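Local coordinates for protein proteasome accessory factor B/C (PafBC) (Paenarthrobacter aurescens, PDB 6SJ9) that probably regulates transcription in the bacterial DNA damage response, reading DNA through winged helix-turn-helix domains and carrying WYL domains of Sm-like fold, at residues R78-I81 with G82-N86; A469-A472 with A473-A476; M45-R48 with D49-D52. One frame throughout, in Å; residues are numbered along the deposited sequence.

Contact 1: R78-I81 with G82-N86; sequences RYRI and GKDSN. With K (potassium ion), chain C.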
ATOM      1  N   ARG A  78      41.251   1.946   9.628  1.00 83.63           N
ATOM      2  CA  ARG A  78      39.916   2.215  10.149  1.00 78.82           C
ATOM      3  C   ARG A  78      38.944   2.362   8.969  1.00 73.04           C
ATOM      4  O   ARG A  78      39.324   2.856   7.901  1.00 73.87           O
ATOM      5  CB  ARG A  78      39.936   3.435  11.067  1.00 84.18           C
ATOM      6  CG  ARG A  78      41.067   3.320  12.098  1.00 91.84           C
ATOM      7  CD  ARG A  78      41.444   4.640  12.730  1.00 98.68           C
ATOM      8  NE  ARG A  78      40.352   5.144  13.565  1.00101.04           N
ATOM      9  CZ  ARG A  78      40.236   4.917  14.875  1.00102.36           C
ATOM     10  NH1 ARG A  78      41.146   4.190  15.522  1.00101.84           N
ATOM     11  NH2 ARG A  78      39.198   5.418  15.537  1.00102.50           N
ATOM     12  N   TYR A  79      37.711   1.884   9.140  1.00 65.62           N
ATOM     13  CA  TYR A  79      36.729   1.826   8.057  1.00 64.90           C
ATOM     14  C   TYR A  79      35.441   2.556   8.416  1.00 62.90           C
ATOM     15  O   TYR A  79      35.031   2.568   9.579  1.00 65.94           O
ATOM     16  CB  TYR A  79      36.365   0.386   7.706  1.00 58.58           C
ATOM     17  CG  TYR A  79      37.525  -0.501   7.356  1.00 61.03           C
ATOM     18  CD1 TYR A  79      38.030  -0.541   6.059  1.00 61.85           C
ATOM     19  CD2 TYR A  79      38.123  -1.306   8.321  1.00 61.43           C
ATOM     20  CE1 TYR A  79      39.081  -1.371   5.732  1.00 64.86           C
ATOM     21  CE2 TYR A  79      39.207  -2.137   7.994  1.00 66.37           C
ATOM     22  CZ  TYR A  79      39.670  -2.167   6.697  1.00 69.97           C
ATOM     23  OH  TYR A  79      40.743  -2.986   6.357  1.00 78.44           O
ATOM     24  N   ARG A  80      34.806   3.169   7.417  1.00 60.04           N
ATOM     25  CA  ARG A  80      33.522   3.822   7.659  1.00 60.98           C
ATOM     26  C   ARG A  80      32.765   3.984   6.353  1.00 58.65           C
ATOM     27  O   ARG A  80      33.332   3.910   5.259  1.00 55.97           O
ATOM     28  CB  ARG A  80      33.671   5.182   8.335  1.00 66.66           C
ATOM     29  CG  ARG A  80      34.009   6.290   7.421  1.00 71.34           C
ATOM     30  CD  ARG A  80      34.183   7.596   8.195  1.00 75.00           C
ATOM     31  NE  ARG A  80      34.681   8.648   7.305  1.00 79.37           N
ATOM     32  CZ  ARG A  80      34.890   9.913   7.662  1.00 83.75           C
ATOM     33  NH1 ARG A  80      34.647  10.308   8.911  1.00 83.08           N
ATOM     34  NH2 ARG A  80      35.354  10.780   6.763  1.00 87.84           N
ATOM     35  N   ILE A  81      31.470   4.170   6.492  1.00 52.74           N
ATOM     36  CA  ILE A  81      30.568   4.430   5.390  1.00 57.42           C
ATOM     37  C   ILE A  81      29.812   5.724   5.680  1.00 58.04           C
ATOM     38  O   ILE A  81      29.424   5.982   6.827  1.00 57.33           O
ATOM     39  CB  ILE A  81      29.557   3.263   5.209  1.00 58.97           C
ATOM     40  CG1 ILE A  81      30.245   1.956   4.834  1.00 50.45           C
ATOM     41  CG2 ILE A  81      28.543   3.614   4.134  1.00 60.81           C
ATOM     42  CD1 ILE A  81      29.273   0.774   4.730  1.00 52.74           C
ATOM     43  N   GLY A  82      29.581   6.519   4.639  1.00 59.01           N
ATOM     44  CA  GLY A  82      28.836   7.744   4.776  1.00 60.71           C
ATOM     45  C   GLY A  82      29.625   8.906   5.315  1.00 64.68           C
ATOM     46  O   GLY A  82      29.030   9.943   5.616  1.00 65.18           O
ATOM     47  N   LYS A  83      30.931   8.743   5.506  1.00 69.85           N
ATOM     48  CA  LYS A  83      31.817   9.817   5.945  1.00 76.24           C
ATOM     49  C   LYS A  83      31.318  10.317   7.296  1.00 76.67           C
ATOM     50  O   LYS A  83      31.222   9.496   8.222  1.00 73.37           O
ATOM     51  CB  LYS A  83      31.950  10.859   4.833  1.00 84.14           C
ATOM     52  CG  LYS A  83      32.567  10.285   3.530  1.00 87.23           C
ATOM     53  CD  LYS A  83      32.644  11.311   2.401  1.00 92.05           C
ATOM     54  CE  LYS A  83      33.771  12.307   2.690  1.00101.42           C
ATOM     55  NZ  LYS A  83      33.694  13.555   1.875  1.00105.75           N
ATOM     56  N   ASP A  84      30.947  11.594   7.455  1.00 81.08           N
ATOM     57  CA  ASP A  84      30.492  12.102   8.752  1.00 85.86           C
ATOM     58  C   ASP A  84      29.037  11.770   9.109  1.00 79.92           C
ATOM     59  O   ASP A  84      28.685  11.840  10.290  1.00 80.70           O
ATOM     60  CB  ASP A  84      30.655  13.623   8.780  1.00 98.94           C
ATOM     61  CG  ASP A  84      32.097  14.057   8.634  1.00110.72           C
ATOM     62  OD1 ASP A  84      32.967  13.172   8.481  1.00113.68           O
ATOM     63  OD2 ASP A  84      32.361  15.282   8.634  1.00116.08           O
ATOM     64  N   SER A  85      28.179  11.459   8.140  1.00 71.72           N
ATOM     65  CA  SER A  85      26.774  11.165   8.401  1.00 71.05           C
ATOM     66  C   SER A  85      26.569   9.697   8.779  1.00 64.70           C
ATOM     67  O   SER A  85      27.437   8.845   8.581  1.00 64.63           O
ATOM     68  CB  SER A  85      25.903  11.521   7.204  1.00 75.50           C
ATOM     69  OG  SER A  85      26.443  10.951   6.033  1.00 82.16           O
ATOM     70  N   ASN A  86      25.421   9.412   9.377  1.00 57.66           N
ATOM     71  CA  ASN A  86      25.113   8.052   9.760  1.00 55.01           C
ATOM     72  C   ASN A  86      23.942   7.467   8.979  1.00 50.91           C
ATOM     73  O   ASN A  86      23.429   6.409   9.373  1.00 46.24           O
ATOM     74  CB  ASN A  86      24.862   7.943  11.261  1.00 59.82           C
ATOM     75  CG  ASN A  86      23.814   8.896  11.743  1.00 67.09           C
ATOM     76  OD1 ASN A  86      22.977   9.377  10.959  1.00 67.23           O
ATOM     77  ND2 ASN A  86      23.816   9.156  13.068  1.00 71.29           N
TER
HETATM   78  K     K C 701      29.550   7.364   9.139  1.00 52.89           K

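Contact 2: A469-A472 with A473-A476; sequences AGEA and ARLA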
ATOM      1  N   ALA A 469      17.818   4.276   6.407  1.00 42.40           N
ATOM      2  CA  ALA A 469      17.258   4.486   7.721  1.00 45.12           C
ATOM      3  C   ALA A 469      18.320   4.715   8.776  1.00 49.80           C
ATOM      4  O   ALA A 469      18.000   5.263   9.827  1.00 51.55           O
ATOM      5  CB  ALA A 469      16.384   3.312   8.157  1.00 39.26           C
ATOM      6  N   GLY A 470      19.555   4.278   8.534  1.00 51.02           N
ATOM      7  CA  GLY A 470      20.565   4.260   9.592  1.00 50.03           C
ATOM      8  C   GLY A 470      20.173   3.366  10.768  1.00 47.91           C
ATOM      9  O   GLY A 470      19.410   2.401  10.643  1.00 47.57           O
ATOM     10  N   GLU A 471      20.641   3.746  11.960  1.00 50.77           N
ATOM     11  CA  GLU A 471      20.460   2.892  13.142  1.00 55.49           C
ATOM     12  C   GLU A 471      18.985   2.603  13.435  1.00 52.77           C
ATOM     13  O   GLU A 471      18.681   1.564  14.024  1.00 56.74           O
ATOM     14  CB  GLU A 471      21.153   3.565  14.351  1.00 62.63           C
ATOM     15  CG  GLU A 471      21.202   2.784  15.692  1.00 68.42           C
ATOM     16  CD  GLU A 471      21.871   1.407  15.646  1.00 69.55           C
ATOM     17  OE1 GLU A 471      22.658   1.104  14.720  1.00 68.20           O
ATOM     18  OE2 GLU A 471      21.583   0.615  16.570  1.00 69.48           O
ATOM     19  N   ALA A 472      18.063   3.467  13.000  1.00 49.19           N
ATOM     20  CA  ALA A 472      16.635   3.195  13.115  1.00 51.22           C
ATOM     21  C   ALA A 472      16.228   1.907  12.390  1.00 53.39           C
ATOM     22  O   ALA A 472      15.184   1.331  12.706  1.00 51.76           O
ATOM     23  CB  ALA A 472      15.838   4.367  12.550  1.00 51.84           C
ATOM     24  N   ALA A 473      17.035   1.440  11.437  1.00 51.45           N
ATOM     25  CA  ALA A 473      16.747   0.181  10.761  1.00 48.14           C
ATOM     26  C   ALA A 473      16.752  -0.994  11.727  1.00 47.69           C
ATOM     27  O   ALA A 473      16.112  -2.016  11.464  1.00 46.97           O
ATOM     28  CB  ALA A 473      17.780  -0.079   9.659  1.00 45.36           C
ATOM     29  N   ARG A 474      17.536  -0.918  12.795  1.00 51.94           N
ATOM     30  CA  ARG A 474      17.669  -2.093  13.660  1.00 57.39           C
ATOM     31  C   ARG A 474      16.329  -2.466  14.272  1.00 57.65           C
ATOM     32  O   ARG A 474      15.948  -3.639  14.282  1.00 64.21           O
ATOM     33  CB  ARG A 474      18.731  -1.865  14.738  1.00 61.50           C
ATOM     34  CG  ARG A 474      19.295  -3.212  15.234  1.00 65.86           C
ATOM     35  CD  ARG A 474      20.440  -3.055  16.247  1.00 68.00           C
ATOM     36  NE  ARG A 474      21.478  -2.130  15.799  1.00 66.19           N
ATOM     37  CZ  ARG A 474      22.533  -2.474  15.061  1.00 65.85           C
ATOM     38  NH1 ARG A 474      22.714  -3.734  14.679  1.00 64.25           N
ATOM     39  NH2 ARG A 474      23.413  -1.548  14.705  1.00 64.52           N
ATOM     40  N   LEU A 475      15.593  -1.494  14.804  1.00 55.62           N
ATOM     41  CA  LEU A 475      14.249  -1.812  15.300  1.00 54.21           C
ATOM     42  C   LEU A 475      13.275  -2.034  14.151  1.00 55.77           C
ATOM     43  O   LEU A 475      12.462  -2.972  14.175  1.00 58.43           O
ATOM     44  CB  LEU A 475      13.720  -0.717  16.214  1.00 57.94           C
ATOM     45  CG  LEU A 475      14.539  -0.632  17.500  1.00 65.99           C
ATOM     46  CD1 LEU A 475      13.923   0.377  18.443  1.00 68.99           C
ATOM     47  CD2 LEU A 475      14.617  -2.007  18.141  1.00 67.09           C
ATOM     48  N   ALA A 476      13.309  -1.145  13.150  1.00 52.60           N
ATOM     49  CA  ALA A 476      12.288  -1.161  12.112  1.00 52.53           C
ATOM     50  C   ALA A 476      12.433  -2.374  11.189  1.00 49.30           C
ATOM     51  O   ALA A 476      11.432  -2.890  10.706  1.00 50.60           O
ATOM     52  CB  ALA A 476      12.329   0.165  11.334  1.00 53.99           C
TER

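Contact 3: M45-R48 with D49-D52; sequences MFER and DKVD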
HETATM    1  N   MSE A  45      36.461 -13.387   4.967  1.00 85.82           N
HETATM    2  CA  MSE A  45      35.014 -13.182   4.999  1.00 83.22           C
HETATM    3  C   MSE A  45      34.673 -11.689   5.154  1.00 72.71           C
HETATM    4  O   MSE A  45      33.659 -11.216   4.650  1.00 64.76           O
HETATM    5  CB  MSE A  45      34.390 -13.997   6.127  1.00 89.43           C
HETATM    6  CG  MSE A  45      32.862 -13.980   6.169  1.00 94.26           C
HETATM    7 SE   MSE A  45      32.247 -14.288   8.013  1.00100.53          SE
HETATM    8  CE  MSE A  45      33.697 -15.504   8.593  1.00102.08           C
ATOM      9  N   PHE A  46      35.533 -10.967   5.872  1.00 72.62           N
ATOM     10  CA  PHE A  46      35.423  -9.516   5.935  1.00 70.99           C
ATOM     11  C   PHE A  46      35.635  -8.893   4.559  1.00 67.55           C
ATOM     12  O   PHE A  46      34.834  -8.059   4.114  1.00 62.18           O
ATOM     13  CB  PHE A  46      36.433  -8.976   6.939  1.00 77.73           C
ATOM     14  CG  PHE A  46      36.407  -7.486   7.082  1.00 81.17           C
ATOM     15  CD1 PHE A  46      35.278  -6.841   7.562  1.00 80.45           C
ATOM     16  CD2 PHE A  46      37.524  -6.730   6.762  1.00 84.43           C
ATOM     17  CE1 PHE A  46      35.256  -5.466   7.702  1.00 81.41           C
ATOM     18  CE2 PHE A  46      37.516  -5.356   6.906  1.00 85.29           C
ATOM     19  CZ  PHE A  46      36.377  -4.721   7.379  1.00 84.16           C
ATOM     20  N   GLU A  47      36.699  -9.313   3.857  1.00 69.98           N
ATOM     21  CA  GLU A  47      36.957  -8.821   2.505  1.00 72.50           C
ATOM     22  C   GLU A  47      35.798  -9.141   1.572  1.00 73.34           C
ATOM     23  O   GLU A  47      35.444  -8.324   0.719  1.00 77.06           O
ATOM     24  CB  GLU A  47      38.242  -9.446   1.953  1.00 81.51           C
ATOM     25  CG  GLU A  47      39.561  -8.969   2.581  1.00 89.73           C
ATOM     26  CD  GLU A  47      39.850  -7.479   2.412  1.00 93.77           C
ATOM     27  OE1 GLU A  47      40.359  -6.871   3.375  1.00 96.00           O
ATOM     28  OE2 GLU A  47      39.546  -6.910   1.340  1.00 95.35           O
ATOM     29  N   ARG A  48      35.182 -10.323   1.719  1.00 73.47           N
ATOM     30  CA  ARG A  48      34.014 -10.661   0.892  1.00 71.73           C
ATOM     31  C   ARG A  48      32.818  -9.763   1.206  1.00 66.29           C
ATOM     32  O   ARG A  48      32.078  -9.349   0.298  1.00 62.08           O
ATOM     33  CB  ARG A  48      33.613 -12.120   1.090  1.00 73.18           C
ATOM     34  CG  ARG A  48      34.559 -13.147   0.507  1.00 76.66           C
ATOM     35  CD  ARG A  48      33.810 -14.469   0.356  1.00 76.76           C
ATOM     36  NE  ARG A  48      33.293 -14.963   1.628  1.00 75.34           N
ATOM     37  CZ  ARG A  48      34.006 -15.701   2.477  1.00 78.29           C
ATOM     38  NH1 ARG A  48      35.257 -16.030   2.181  1.00 84.68           N
ATOM     39  NH2 ARG A  48      33.475 -16.113   3.615  1.00 74.26           N
ATOM     40  N   ASP A  49      32.627  -9.429   2.484  1.00 63.83           N
ATOM     41  CA  ASP A  49      31.501  -8.576   2.829  1.00 58.19           C
ATOM     42  C   ASP A  49      31.710  -7.168   2.305  1.00 57.92           C
ATOM     43  O   ASP A  49      30.770  -6.557   1.801  1.00 56.77           O
ATOM     44  CB  ASP A  49      31.324  -8.563   4.334  1.00 55.07           C
ATOM     45  CG  ASP A  49      30.820  -9.872   4.877  1.00 55.37           C
ATOM     46  OD1 ASP A  49      30.277 -10.697   4.110  1.00 57.64           O
ATOM     47  OD2 ASP A  49      30.960 -10.071   6.089  1.00 56.96           O
ATOM     48  N   LYS A  50      32.956  -6.685   2.322  1.00 63.38           N
ATOM     49  CA  LYS A  50      33.266  -5.381   1.736  1.00 63.97           C
ATOM     50  C   LYS A  50      32.956  -5.381   0.253  1.00 60.08           C
ATOM     51  O   LYS A  50      32.273  -4.487  -0.263  1.00 59.77           O
ATOM     52  CB  LYS A  50      34.737  -5.008   1.990  1.00 64.81           C
ATOM     53  CG  LYS A  50      35.000  -4.711   3.454  1.00 69.98           C
ATOM     54  CD  LYS A  50      36.449  -4.251   3.759  1.00 77.68           C
ATOM     55  CE  LYS A  50      37.491  -5.120   3.077  1.00 81.84           C
ATOM     56  NZ  LYS A  50      38.643  -4.324   2.568  1.00 83.42           N
ATOM     57  N   VAL A  51      33.412  -6.407  -0.450  1.00 63.14           N
ATOM     58  CA  VAL A  51      33.088  -6.497  -1.868  1.00 58.82           C
ATOM     59  C   VAL A  51      31.590  -6.563  -2.056  1.00 58.07           C
ATOM     60  O   VAL A  51      31.024  -5.886  -2.932  1.00 62.69           O
ATOM     61  CB  VAL A  51      33.784  -7.721  -2.483  1.00 62.79           C
ATOM     62  CG1 VAL A  51      33.170  -8.057  -3.837  1.00 63.19           C
ATOM     63  CG2 VAL A  51      35.301  -7.455  -2.596  1.00 64.26           C
ATOM     64  N   ASP A  52      30.909  -7.360  -1.226  1.00 58.43           N
ATOM     65  CA  ASP A  52      29.462  -7.528  -1.412  1.00 59.56           C
ATOM     66  C   ASP A  52      28.710  -6.223  -1.124  1.00 55.09           C
ATOM     67  O   ASP A  52      27.811  -5.844  -1.880  1.00 50.21           O
ATOM     68  CB  ASP A  52      28.956  -8.681  -0.537  1.00 67.73           C
ATOM     69  CG  ASP A  52      29.443 -10.079  -1.031  1.00 74.69           C
ATOM     70  OD1 ASP A  52      30.002 -10.194  -2.136  1.00 75.25           O
ATOM     71  OD2 ASP A  52      29.308 -11.066  -0.266  1.00 78.20           O
TER

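Contact 1: R78-I81 with G82-N86
NH1 of Arg80 has two partners: it hydrogen-bonds to the backbone oxygen of Lys19 and forms a rather long salt bridge to Asp84, NH1 to OD1 3.3 Å. The setting is a type II' beta turn, Gly82 to Ser85, just after strand 78-80, probably the second strand of the wing in the N-terminal winged helix-turn-helix. With chi1 at 81°, Arg80 CG is flanked by both backbone neighbours of CA, N and C, and the extended chain carries the guanidinium over Lys83. One face of that group lies on the backbone there, with Arg80 NE 3.4 Å from Lys83 CA. Its plane stands 68° from that of the Asp84 carboxylate, so the pair meets at a steep angle. The stronger partner is Glu61 on the adjacent strand, which forms a salt bridge to NE. A leucine in place of Arg80 would probably leave Asp84 and Glu61 without their shared cation and the turn backbone without its flat cover. Gly82 O closes the turn, accepting Ser85 N at 3.1 Å and, on an in-plane lone pair, Ser85 OG at 2.8 Å. The carbonyls of the loop curl round a potassium ion, whose site Leu16 and Thr18 complete through their backbone oxygens. The ion lies 2.7 Å from Ile81 O, 2.9 Å from Lys83 O and 2.6 Å from Ser85 O.

Contact 2: A469-A472 with A473-A476
Glu471 lays its carboxylate against the NE and NH2 edge of the Arg474 guanidinium, a side-on, two-pronged salt bridge between residues three apart. Arg474 NH2 donates to Glu471 OE1 at 2.8 Å, using the syn lone pair of that oxygen, while Arg474 NE reaches Glu471 OE2 at 2.9 Å in a nearly straight bond (169°). OE2 lies in the guanidinium plane, and OE1 is tilted somewhat from it; the two flat groups are twisted by 38°, which keeps the pair short of full coplanarity. Both chains bend to meet: Glu471 sets CG anti to its backbone N (chi1 -175°) and folds at chi2, and Arg474 turns at chi3 to present the edge that carries NE and NH2.

The pair sits at the start of the short helix 472-476, joined to helix 457-469 by a tight type II' turn from Ala469 to Ala472. Gly470, with positive phi, is where the chain leaves the first helix. Its carbonyl receives Ala473 N at 2.7 Å, and Glu471 O likewise takes Arg474 N, both bonds spanning three residues; Ala472 O then receives Ala476 N across four. On the inner side the methyls of Ala469 and Ala473 touch, CB to CB 4.0 Å, and both pack on Leu434 of helix 427-441. Glu471 and Arg474 instead meet helix 2-17, where Leu13 touches both and Asn17 ND2 hydrogen-bonds to Glu471 OE1.

The chemistry is thus divided. The small methyl groups of Ala469 and Ala473 probably let the turn sit close to helix 427-441, whereas the charged pair, whose opposite charges probably offset each other, is likely to lie more easily against helix 2-17 than a lone carboxylate would.

Contact 3: M45-R48 with D49-D52
Apolar contact comes first: the aliphatic chain of Lys50 crosses over one face of the Phe46 ring, with Lys50 CD 3.9 Å from the ring centroid and 30° off its normal, a CH-pi contact. With chi1 at 180°, trans to the backbone N, the Phe46 ring points outward from the helix, where the Lys50 chain, running back toward the preceding turn, meets it. Both residues belong to helix 39-55, probably the recognition helix of the N-terminal winged helix-turn-helix.

Among the charges, Lys50 lies side by side with Glu47. Its NZ approaches Glu47 OE2 at 3.0 Å from above the carboxylate plane and adds a weak bond to OE1 at 3.2 Å. Asp49 OD2 forms a salt bridge to Arg7 and a hydrogen bond with Tyr32 OH, and Asp52 OD2 a salt bridge to Arg4; the two arginines tie this helix to helix 2-17.

Backbone bonds run in the alpha-helical pattern, as from Lys50 N to Phe46 O at 2.9 Å and from Asp52 N to Arg48 O at 2.8 Å.

Lys50 therefore serves two neighbours: its methylenes cover an aromatic face, and its ammonium group, held beyond the ring, probably offsets the charge of Glu47.

How the contacts relate
All three contacts are local, yet they converge on helix 2-17. Contact 1 builds its ion site partly on the end of that helix, contact 3 is bound to it by aspartate-arginine pairs, and contact 2 reaches it from the second half of the chain. Contact 1 is the most exposed and rests on backbone oxygens round a metal and an arginine-aspartate salt bridge; contacts 2 and 3, partly buried, combine helical hydrogen bonds with a glutamate pairing with a base three residues on. Contacts 1 and 3 touch, Tyr79 CE2 3.8 Å from Phe46 CE2, edge-to-face. Contact 2 comes within about 4 Å of contact 1 without touching it; its nearest atoms are about 13 Å from contact 3.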